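Protein yxeP (Bacillus subtilis, PDB 1YSJ) probably catalyses the deacetylation of N-acetylcysteine to cysteine and acetate with two divalent metal ions per subunit, in breakdown of S-(2-succino)cysteine for sulfur. Local coordinates at residues V72-I80 and R164-L172; S130-R141 and A388-V397. The protein carries 1 engineered substitution. All blocks are in the same frame, centred on the assembly; numbering follows the deposited sequence.

Contact 1: residues V72-I80 and R164-L172; sequences VPQLKTGVI and RKVLEAGVL. Engineered in segment 72-80: Gly78 (natural residue Ala).
The flat group that meets the other segment is the carboxamide of Gln74, whose OE1 lies 3.7 Å from Ala169 CA. OE1 is also 3.5 Å from Glu168 O, but there two oxygens merely lie side by side, with no bond between them. Gln74 holds CG anti to its backbone N (chi1 -179°) and runs on extended, which carries the amide over the end of helix 162-168. No hydrogen bond crosses between the segments, and the rest of the contact is aliphatic. Val72 CG1 packs on Ala169 CB at 3.8 Å. Leu75 reaches between the helix and the residues that follow it: CD2 is 4.1 Å from Lys165 CB, and CD1 is 4.2 Å from Val166 CG2 and 4.4 Å from Val171 CG2. Further in, Ile80 and Val171 approach tip to tip: Ile80 CD1 is 3.9 Å from Val171 CG1, while Ile80 CG1 is 4.0 Å from Val171 CG2. Each segment also has a turn at the contact: a type I beta turn from Val72 to Leu75, and a Schellman motif with Gly170 at positive phi (80°) that closes the helix and leads into Val171. Lys165 and Gln74 lie at the exposed margin, whereas Leu75, Ile80 and Val171 are buried. The contact thus lays the loop entering strand 79-84 against the end of helix 162-168. Val171 and Ile80 rest on Ile152 and Arg150 of the adjacent strand 148-154, Val166 leans on Tyr354 of helix 351-355, and Val79 faces helix 52-64.

Contact 2: residues S130-R141 and A388-V397; sequences SIIGTAMLLNQR and ASQYFAELAV
With chi1 near -61°, Thr134 sets OG1 opposite its carbonyl carbon and swings CG2 away from its N, which delivers both branches into the hole formed by Ala388, Ser389, Phe392 and Ala393. OG1 donates to Ser389 O at 2.9 Å, in the carbonyl plane and on a lone pair (C=O...OG1 angle 110°), and CG2 packs 3.5 Å from Ala393 N. Ser389 O thereby accepts two bonds, the second from Ala393 N in its own helix. The knobs are reciprocal: Ser389 sits among Ser130, Gly133, Thr134 and Leu137. Gly133, with no side chain where Ser389 CB sits, and the small Ser389 and Ala393 let the segment axes approach to 7.5 Å at a crossing angle of -51°, with Thr134 CA and Ser389 CA 4.4 Å apart. Ile131 CD1 makes a CH-pi contact over one face of the Phe392 ring, 4.3 Å from its centroid. Farther along, Leu138 CD1 meets Ala396 CB at 3.8 Å, and its CD2 slides past Val397 CG2. Just beyond the end of helix 124-139, Arg141 grips Glu394 OE1 with NH1 (3.1 Å) and NH2 (3.3 Å), both from the same side of the carboxylate plane, and Val397 CG2 covers a guanidinium face. The salt bridge continues on both sides, since Arg141 also pairs with Glu144 and Glu394 with Arg334. This alternation of charges probably keeps both groups ionised beside a largely apolar, buried helix interface.

How the contacts relate
Both contacts belong to the domain that carries the metal site and are built on its mixed sheet of eight strands. Their centres are 22 Å apart and their nearest atoms about 8 Å, without touching. They meet the same strand, 148-154, from opposite faces: contact 1 uses Arg150 and Ile152, contact 2 uses Phe151. Along the chain the segments alternate, 72-80, 130-141, 164-172, 388-397; contact 2 ties the last long helix to helix 124-139, whereas contact 1 joins segments both from the first half of the chain. Contact 2 is the nearer to the dinuclear nickel site, with the Ile131 side chain about 12 Å from a nickel ion; contact 1 lies away from it.

Contact 1: residues V72-I80 and R164-L172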
loop_
_atom_site.group_PDB
_atom_site.type_symbol
_atom_site.label_atom_id
_atom_site.label_comp_id
_atom_site.label_asym_id
_atom_site.label_seq_id
_atom_site.Cartn_x
_atom_site.Cartn_y
_atom_site.Cartn_z
ATOM N N VAL A 72 -21.876 -34.660 19.966
ATOM C CA VAL A 72 -20.552 -34.150 19.615
ATOM C C VAL A 72 -20.359 -32.810 20.324
ATOM O O VAL A 72 -20.560 -31.752 19.720
ATOM C CB VAL A 72 -20.374 -33.991 18.075
ATOM C CG1 VAL A 72 -18.914 -33.718 17.719
ATOM C CG2 VAL A 72 -20.865 -35.233 17.336
ATOM N N PRO A 73 -19.970 -32.850 21.615
ATOM C CA PRO A 73 -19.915 -31.643 22.449
ATOM C C PRO A 73 -18.927 -30.593 21.941
ATOM O O PRO A 73 -19.157 -29.394 22.130
ATOM C CB PRO A 73 -19.477 -32.175 23.822
ATOM C CG PRO A 73 -19.732 -33.642 23.782
ATOM C CD PRO A 73 -19.535 -34.046 22.361
ATOM N N GLN A 74 -17.851 -31.042 21.293
ATOM C CA GLN A 74 -16.845 -30.137 20.718
ATOM C C GLN A 74 -17.410 -29.237 19.604
ATOM O O GLN A 74 -16.891 -28.152 19.365
ATOM C CB GLN A 74 -15.606 -30.911 20.235
ATOM C CG GLN A 74 -14.494 -30.038 19.649
ATOM C CD GLN A 74 -13.136 -30.727 19.599
ATOM O OE1 GLN A 74 -12.911 -31.634 18.795
ATOM N NE2 GLN A 74 -12.216 -30.274 20.447
ATOM N N LEU A 75 -18.473 -29.685 18.938
ATOM C CA LEU A 75 -19.171 -28.849 17.960
ATOM C C LEU A 75 -20.285 -28.051 18.621
ATOM O O LEU A 75 -21.397 -28.557 18.790
ATOM C CB LEU A 75 -19.743 -29.688 16.810
ATOM C CG LEU A 75 -18.796 -30.197 15.724
ATOM C CD1 LEU A 75 -19.562 -31.088 14.752
ATOM C CD2 LEU A 75 -18.120 -29.047 14.976
ATOM N N LYS A 76 -19.978 -26.807 18.988
ATOM C CA LYS A 76 -20.946 -25.905 19.621
ATOM C C LYS A 76 -22.118 -25.661 18.679
ATOM O O LYS A 76 -23.280 -25.764 19.077
ATOM C CB LYS A 76 -20.303 -24.565 20.005
ATOM C CG LYS A 76 -18.872 -24.641 20.568
ATOM C CD LYS A 76 -17.811 -24.245 19.521
ATOM C CE LYS A 76 -17.376 -25.427 18.667
ATOM N NZ LYS A 76 -16.879 -25.059 17.308
ATOM N N THR A 77 -21.801 -25.339 17.427
ATOM C CA THR A 77 -22.813 -25.225 16.382
ATOM C C THR A 77 -22.587 -26.314 15.341
ATOM O O THR A 77 -21.461 -26.770 15.130
ATOM C CB THR A 77 -22.813 -23.832 15.709
ATOM O OG1 THR A 77 -21.541 -23.598 15.096
ATOM C CG2 THR A 77 -23.088 -22.724 16.726
ATOM N N GLY A 78 -23.660 -26.728 14.688
ATOM C CA GLY A 78 -23.586 -27.835 13.745
ATOM C C GLY A 78 -24.233 -29.056 14.357
ATOM O O GLY A 78 -24.256 -29.211 15.580
ATOM N N VAL A 79 -24.771 -29.920 13.502
ATOM C CA VAL A 79 -25.535 -31.076 13.950
ATOM C C VAL A 79 -25.050 -32.307 13.209
ATOM O O VAL A 79 -24.880 -32.281 11.986
ATOM C CB VAL A 79 -27.068 -30.879 13.719
ATOM C CG1 VAL A 79 -27.865 -32.067 14.239
ATOM C CG2 VAL A 79 -27.559 -29.601 14.376
ATOM N N ILE A 80 -24.813 -33.377 13.962
ATOM C CA ILE A 80 -24.461 -34.668 13.392
ATOM C C ILE A 80 -25.579 -35.647 13.715
ATOM O O ILE A 80 -25.913 -35.865 14.878
ATOM C CB ILE A 80 -23.101 -35.208 13.925
ATOM C CG1 ILE A 80 -22.024 -34.103 13.960
ATOM C CG2 ILE A 80 -22.648 -36.441 13.122
ATOM C CD1 ILE A 80 -21.651 -33.479 12.595
ATOM N N ARG A 164 -12.823 -28.500 8.934
ATOM C CA ARG A 164 -11.691 -28.849 9.786
ATOM C C ARG A 164 -12.127 -29.195 11.216
ATOM O O ARG A 164 -11.593 -30.131 11.810
ATOM C CB ARG A 164 -10.647 -27.728 9.793
ATOM C CG ARG A 164 -9.329 -28.096 10.473
ATOM C CD ARG A 164 -8.304 -26.968 10.373
ATOM N NE ARG A 164 -7.552 -27.015 9.115
ATOM C CZ ARG A 164 -7.809 -26.265 8.043
ATOM N NH1 ARG A 164 -8.807 -25.386 8.046
ATOM N NH2 ARG A 164 -7.059 -26.396 6.956
ATOM N N LYS A 165 -13.094 -28.448 11.752
ATOM C CA LYS A 165 -13.642 -28.704 13.090
ATOM C C LYS A 165 -14.382 -30.041 13.171
ATOM O O LYS A 165 -14.264 -30.762 14.165
ATOM C CB LYS A 165 -14.579 -27.568 13.525
ATOM C CG LYS A 165 -13.904 -26.217 13.756
ATOM C CD LYS A 165 -12.995 -26.230 14.982
ATOM C CE LYS A 165 -12.287 -24.897 15.160
ATOM N NZ LYS A 165 -11.079 -25.032 16.024
ATOM N N VAL A 166 -15.144 -30.347 12.118
ATOM C CA VAL A 166 -15.871 -31.608 11.966
ATOM C C VAL A 166 -14.895 -32.791 11.925
ATOM O O VAL A 166 -15.085 -33.786 12.634
ATOM C CB VAL A 166 -16.767 -31.587 10.682
ATOM C CG1 VAL A 166 -17.250 -32.988 10.299
ATOM C CG2 VAL A 166 -17.947 -30.620 10.850
ATOM N N LEU A 167 -13.850 -32.671 11.101
ATOM C CA LEU A 167 -12.819 -33.707 10.993
ATOM C C LEU A 167 -12.122 -33.946 12.324
ATOM O O LEU A 167 -11.950 -35.096 12.747
ATOM C CB LEU A 167 -11.789 -33.354 9.910
ATOM C CG LEU A 167 -12.162 -33.658 8.453
ATOM C CD1 LEU A 167 -11.268 -32.905 7.479
ATOM C CD2 LEU A 167 -12.108 -35.156 8.172
ATOM N N GLU A 168 -11.741 -32.856 12.987
ATOM C CA GLU A 168 -11.035 -32.921 14.272
ATOM C C GLU A 168 -11.921 -33.428 15.417
ATOM O O GLU A 168 -11.418 -33.850 16.459
ATOM C CB GLU A 168 -10.428 -31.558 14.619
ATOM C CG GLU A 168 -9.264 -31.163 13.713
ATOM C CD GLU A 168 -8.873 -29.699 13.833
ATOM O OE1 GLU A 168 -7.691 -29.377 13.574
ATOM O OE2 GLU A 168 -9.739 -28.873 14.187
ATOM N N ALA A 169 -13.236 -33.385 15.210
ATOM C CA ALA A 169 -14.204 -33.896 16.179
ATOM C C ALA A 169 -14.369 -35.409 16.070
ATOM O O ALA A 169 -15.050 -36.019 16.894
ATOM C CB ALA A 169 -15.551 -33.193 16.012
ATOM N N GLY A 170 -13.737 -36.005 15.057
ATOM C CA GLY A 170 -13.784 -37.453 14.825
ATOM C C GLY A 170 -15.051 -37.928 14.138
ATOM O O GLY A 170 -15.367 -39.117 14.159
ATOM N N VAL A 171 -15.765 -36.997 13.509
ATOM C CA VAL A 171 -17.067 -37.278 12.894
ATOM C C VAL A 171 -16.937 -38.223 11.689
ATOM O O VAL A 171 -17.870 -38.963 11.378
ATOM C CB VAL A 171 -17.810 -35.945 12.522
ATOM C CG1 VAL A 171 -19.037 -36.181 11.622
ATOM C CG2 VAL A 171 -18.209 -35.180 13.777
ATOM N N LEU A 172 -15.778 -38.214 11.033
ATOM C CA LEU A 172 -15.556 -39.064 9.858
ATOM C C LEU A 172 -14.817 -40.374 10.138
ATOM O O LEU A 172 -14.468 -41.110 9.210
ATOM C CB LEU A 172 -14.869 -38.283 8.727
ATOM C CG LEU A 172 -15.688 -37.246 7.945
ATOM C CD1 LEU A 172 -14.899 -36.799 6.730
ATOM C CD2 LEU A 172 -17.038 -37.784 7.496
#

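Contact 2: residues S130-R141 and A388-V397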
loop_
_atom_site.group_PDB
_atom_site.type_symbol
_atom_site.label_atom_id
_atom_site.label_comp_id
_atom_site.label_asym_id
_atom_site.label_seq_id
_atom_site.Cartn_x
_atom_site.Cartn_y
_atom_site.Cartn_z
ATOM N N SER A 130 -32.872 -29.328 2.272
ATOM C CA SER A 130 -32.800 -30.478 1.359
ATOM C C SER A 130 -32.290 -31.735 2.042
ATOM O O SER A 130 -32.906 -32.795 1.927
ATOM C CB SER A 130 -31.902 -30.171 0.157
ATOM O OG SER A 130 -32.500 -29.226 -0.710
ATOM N N ILE A 131 -31.170 -31.610 2.752
ATOM C CA ILE A 131 -30.525 -32.749 3.409
ATOM C C ILE A 131 -31.302 -33.213 4.655
ATOM O O ILE A 131 -31.182 -34.371 5.077
ATOM C CB ILE A 131 -29.010 -32.462 3.700
ATOM C CG1 ILE A 131 -28.239 -32.185 2.399
ATOM C CG2 ILE A 131 -28.331 -33.605 4.463
ATOM C CD1 ILE A 131 -28.444 -33.219 1.289
ATOM N N ILE A 132 -32.106 -32.320 5.233
ATOM C CA ILE A 132 -33.047 -32.734 6.272
ATOM C C ILE A 132 -34.137 -33.577 5.609
ATOM O O ILE A 132 -34.535 -34.623 6.140
ATOM C CB ILE A 132 -33.666 -31.539 7.044
ATOM C CG1 ILE A 132 -32.623 -30.881 7.946
ATOM C CG2 ILE A 132 -34.857 -32.000 7.886
ATOM C CD1 ILE A 132 -33.075 -29.563 8.557
ATOM N N GLY A 133 -34.599 -33.120 4.445
ATOM C CA GLY A 133 -35.517 -33.900 3.614
ATOM C C GLY A 133 -35.002 -35.304 3.346
ATOM O O GLY A 133 -35.717 -36.285 3.564
ATOM N N THR A 134 -33.754 -35.391 2.885
ATOM C CA THR A 134 -33.087 -36.666 2.623
ATOM C C THR A 134 -33.151 -37.587 3.839
ATOM O O THR A 134 -33.511 -38.762 3.717
ATOM C CB THR A 134 -31.614 -36.453 2.205
ATOM O OG1 THR A 134 -31.568 -35.672 1.010
ATOM C CG2 THR A 134 -30.913 -37.787 1.945
ATOM N N ALA A 135 -32.814 -37.041 5.007
ATOM C CA ALA A 135 -32.835 -37.798 6.256
ATOM C C ALA A 135 -34.239 -38.318 6.563
ATOM O O ALA A 135 -34.407 -39.471 6.962
ATOM C CB ALA A 135 -32.297 -36.955 7.404
HETATM N N MSE A 136 -35.243 -37.469 6.344
HETATM C CA MSE A 136 -36.640 -37.841 6.567
HETATM C C MSE A 136 -37.118 -38.955 5.637
HETATM O O MSE A 136 -37.828 -39.861 6.074
HETATM C CB MSE A 136 -37.549 -36.615 6.464
HETATM C CG MSE A 136 -37.407 -35.675 7.649
HETATM SE SE MSE A 136 -38.454 -34.039 7.503
HETATM C CE MSE A 136 -37.897 -33.179 9.176
ATOM N N LEU A 137 -36.720 -38.888 4.367
ATOM C CA LEU A 137 -37.061 -39.923 3.388
ATOM C C LEU A 137 -36.352 -41.240 3.691
ATOM O O LEU A 137 -36.931 -42.314 3.533
ATOM C CB LEU A 137 -36.704 -39.480 1.963
ATOM C CG LEU A 137 -37.386 -38.271 1.315
ATOM C CD1 LEU A 137 -36.722 -37.983 -0.017
ATOM C CD2 LEU A 137 -38.890 -38.471 1.135
ATOM N N LEU A 138 -35.092 -41.150 4.112
ATOM C CA LEU A 138 -34.296 -42.340 4.396
ATOM C C LEU A 138 -34.711 -42.988 5.708
ATOM O O LEU A 138 -34.541 -44.196 5.889
ATOM C CB LEU A 138 -32.801 -42.014 4.400
ATOM C CG LEU A 138 -32.125 -41.868 3.031
ATOM C CD1 LEU A 138 -30.676 -41.415 3.194
ATOM C CD2 LEU A 138 -32.194 -43.164 2.244
ATOM N N ASN A 139 -35.258 -42.174 6.608
ATOM C CA ASN A 139 -35.829 -42.639 7.873
ATOM C C ASN A 139 -36.962 -43.653 7.679
ATOM O O ASN A 139 -37.204 -44.493 8.547
ATOM C CB ASN A 139 -36.318 -41.434 8.690
ATOM C CG ASN A 139 -36.820 -41.819 10.070
ATOM O OD1 ASN A 139 -36.144 -42.530 10.817
ATOM N ND2 ASN A 139 -38.013 -41.341 10.421
ATOM N N GLN A 140 -37.649 -43.568 6.542
ATOM C CA GLN A 140 -38.740 -44.484 6.219
ATOM C C GLN A 140 -38.292 -45.559 5.230
ATOM O O GLN A 140 -39.122 -46.288 4.682
ATOM C CB GLN A 140 -39.951 -43.728 5.651
ATOM C CG GLN A 140 -40.413 -42.508 6.456
ATOM C CD GLN A 140 -40.968 -42.849 7.838
ATOM O OE1 GLN A 140 -40.653 -42.179 8.821
ATOM N NE2 GLN A 140 -41.797 -43.888 7.916
ATOM N N ARG A 141 -36.980 -45.657 5.012
ATOM C CA ARG A 141 -36.406 -46.584 4.025
ATOM C C ARG A 141 -35.196 -47.356 4.570
ATOM O O ARG A 141 -34.307 -47.758 3.807
ATOM C CB ARG A 141 -36.010 -45.826 2.751
ATOM C CG ARG A 141 -37.181 -45.330 1.909
ATOM C CD ARG A 141 -36.689 -44.588 0.672
ATOM N NE ARG A 141 -36.053 -45.481 -0.297
ATOM C CZ ARG A 141 -35.370 -45.074 -1.367
ATOM N NH1 ARG A 141 -35.216 -43.779 -1.615
ATOM N NH2 ARG A 141 -34.833 -45.966 -2.188
ATOM N N ALA A 388 -33.400 -32.319 -4.786
ATOM C CA ALA A 388 -32.193 -32.553 -4.008
ATOM C C ALA A 388 -32.389 -33.560 -2.877
ATOM O O ALA A 388 -31.517 -34.398 -2.630
ATOM C CB ALA A 388 -31.652 -31.231 -3.466
ATOM N N SER A 389 -33.523 -33.475 -2.185
ATOM C CA SER A 389 -33.800 -34.389 -1.074
ATOM C C SER A 389 -33.923 -35.823 -1.580
ATOM O O SER A 389 -33.342 -36.746 -0.995
ATOM C CB SER A 389 -35.043 -33.960 -0.286
ATOM O OG SER A 389 -36.157 -33.773 -1.137
ATOM N N GLN A 390 -34.650 -35.985 -2.686
ATOM C CA GLN A 390 -34.835 -37.279 -3.342
ATOM C C GLN A 390 -33.536 -37.822 -3.938
ATOM O O GLN A 390 -33.259 -39.023 -3.843
ATOM C CB GLN A 390 -35.895 -37.183 -4.444
ATOM C CG GLN A 390 -37.299 -36.830 -3.972
ATOM C CD GLN A 390 -38.341 -36.940 -5.083
ATOM O OE1 GLN A 390 -39.530 -37.132 -4.815
ATOM N NE2 GLN A 390 -37.898 -36.827 -6.333
ATOM N N TYR A 391 -32.751 -36.937 -4.553
ATOM C CA TYR A 391 -31.496 -37.326 -5.192
ATOM C C TYR A 391 -30.512 -37.982 -4.223
ATOM O O TYR A 391 -29.965 -39.048 -4.512
ATOM C CB TYR A 391 -30.827 -36.125 -5.868
ATOM C CG TYR A 391 -29.526 -36.474 -6.551
ATOM C CD1 TYR A 391 -29.520 -37.129 -7.783
ATOM C CD2 TYR A 391 -28.298 -36.168 -5.955
ATOM C CE1 TYR A 391 -28.324 -37.464 -8.414
ATOM C CE2 TYR A 391 -27.097 -36.495 -6.577
ATOM C CZ TYR A 391 -27.119 -37.144 -7.808
ATOM O OH TYR A 391 -25.941 -37.473 -8.436
ATOM N N PHE A 392 -30.290 -37.333 -3.083
ATOM C CA PHE A 392 -29.332 -37.815 -2.098
ATOM C C PHE A 392 -29.841 -39.025 -1.323
ATOM O O PHE A 392 -29.045 -39.832 -0.841
ATOM C CB PHE A 392 -28.904 -36.684 -1.160
ATOM C CG PHE A 392 -27.867 -35.779 -1.755
ATOM C CD1 PHE A 392 -28.241 -34.648 -2.479
ATOM C CD2 PHE A 392 -26.515 -36.070 -1.618
ATOM C CE1 PHE A 392 -27.280 -33.818 -3.045
ATOM C CE2 PHE A 392 -25.538 -35.237 -2.178
ATOM C CZ PHE A 392 -25.920 -34.116 -2.892
ATOM N N ALA A 393 -31.162 -39.152 -1.215
ATOM C CA ALA A 393 -31.772 -40.349 -0.641
ATOM C C ALA A 393 -31.538 -41.556 -1.550
ATOM O O ALA A 393 -31.210 -42.644 -1.073
ATOM C CB ALA A 393 -33.257 -40.132 -0.399
ATOM N N GLU A 394 -31.688 -41.357 -2.858
ATOM C CA GLU A 394 -31.496 -42.444 -3.809
ATOM C C GLU A 394 -30.016 -42.765 -3.999
ATOM O O GLU A 394 -29.642 -43.934 -4.116
ATOM C CB GLU A 394 -32.165 -42.129 -5.150
ATOM C CG GLU A 394 -32.488 -43.362 -5.985
ATOM C CD GLU A 394 -33.495 -44.303 -5.317
ATOM O OE1 GLU A 394 -34.430 -43.817 -4.635
ATOM O OE2 GLU A 394 -33.351 -45.534 -5.487
ATOM N N LEU A 395 -29.185 -41.724 -4.009
ATOM C CA LEU A 395 -27.733 -41.875 -4.077
ATOM C C LEU A 395 -27.196 -42.690 -2.899
ATOM O O LEU A 395 -26.391 -43.598 -3.092
ATOM C CB LEU A 395 -27.048 -40.506 -4.145
ATOM C CG LEU A 395 -25.521 -40.461 -4.263
ATOM C CD1 LEU A 395 -25.042 -41.046 -5.590
ATOM C CD2 LEU A 395 -25.019 -39.043 -4.092
ATOM N N ALA A 396 -27.656 -42.368 -1.691
ATOM C CA ALA A 396 -27.261 -43.093 -0.478
ATOM C C ALA A 396 -27.542 -44.595 -0.573
ATOM O O ALA A 396 -26.675 -45.411 -0.246
ATOM C CB ALA A 396 -27.947 -42.502 0.742
ATOM N N VAL A 397 -28.747 -44.944 -1.026
ATOM C CA VAL A 397 -29.149 -46.340 -1.214
ATOM C C VAL A 397 -28.266 -47.045 -2.255
ATOM O O VAL A 397 -27.822 -48.177 -2.036
ATOM C CB VAL A 397 -30.649 -46.456 -1.606
ATOM C CG1 VAL A 397 -31.024 -47.897 -1.953
ATOM C CG2 VAL A 397 -31.541 -45.928 -0.484
#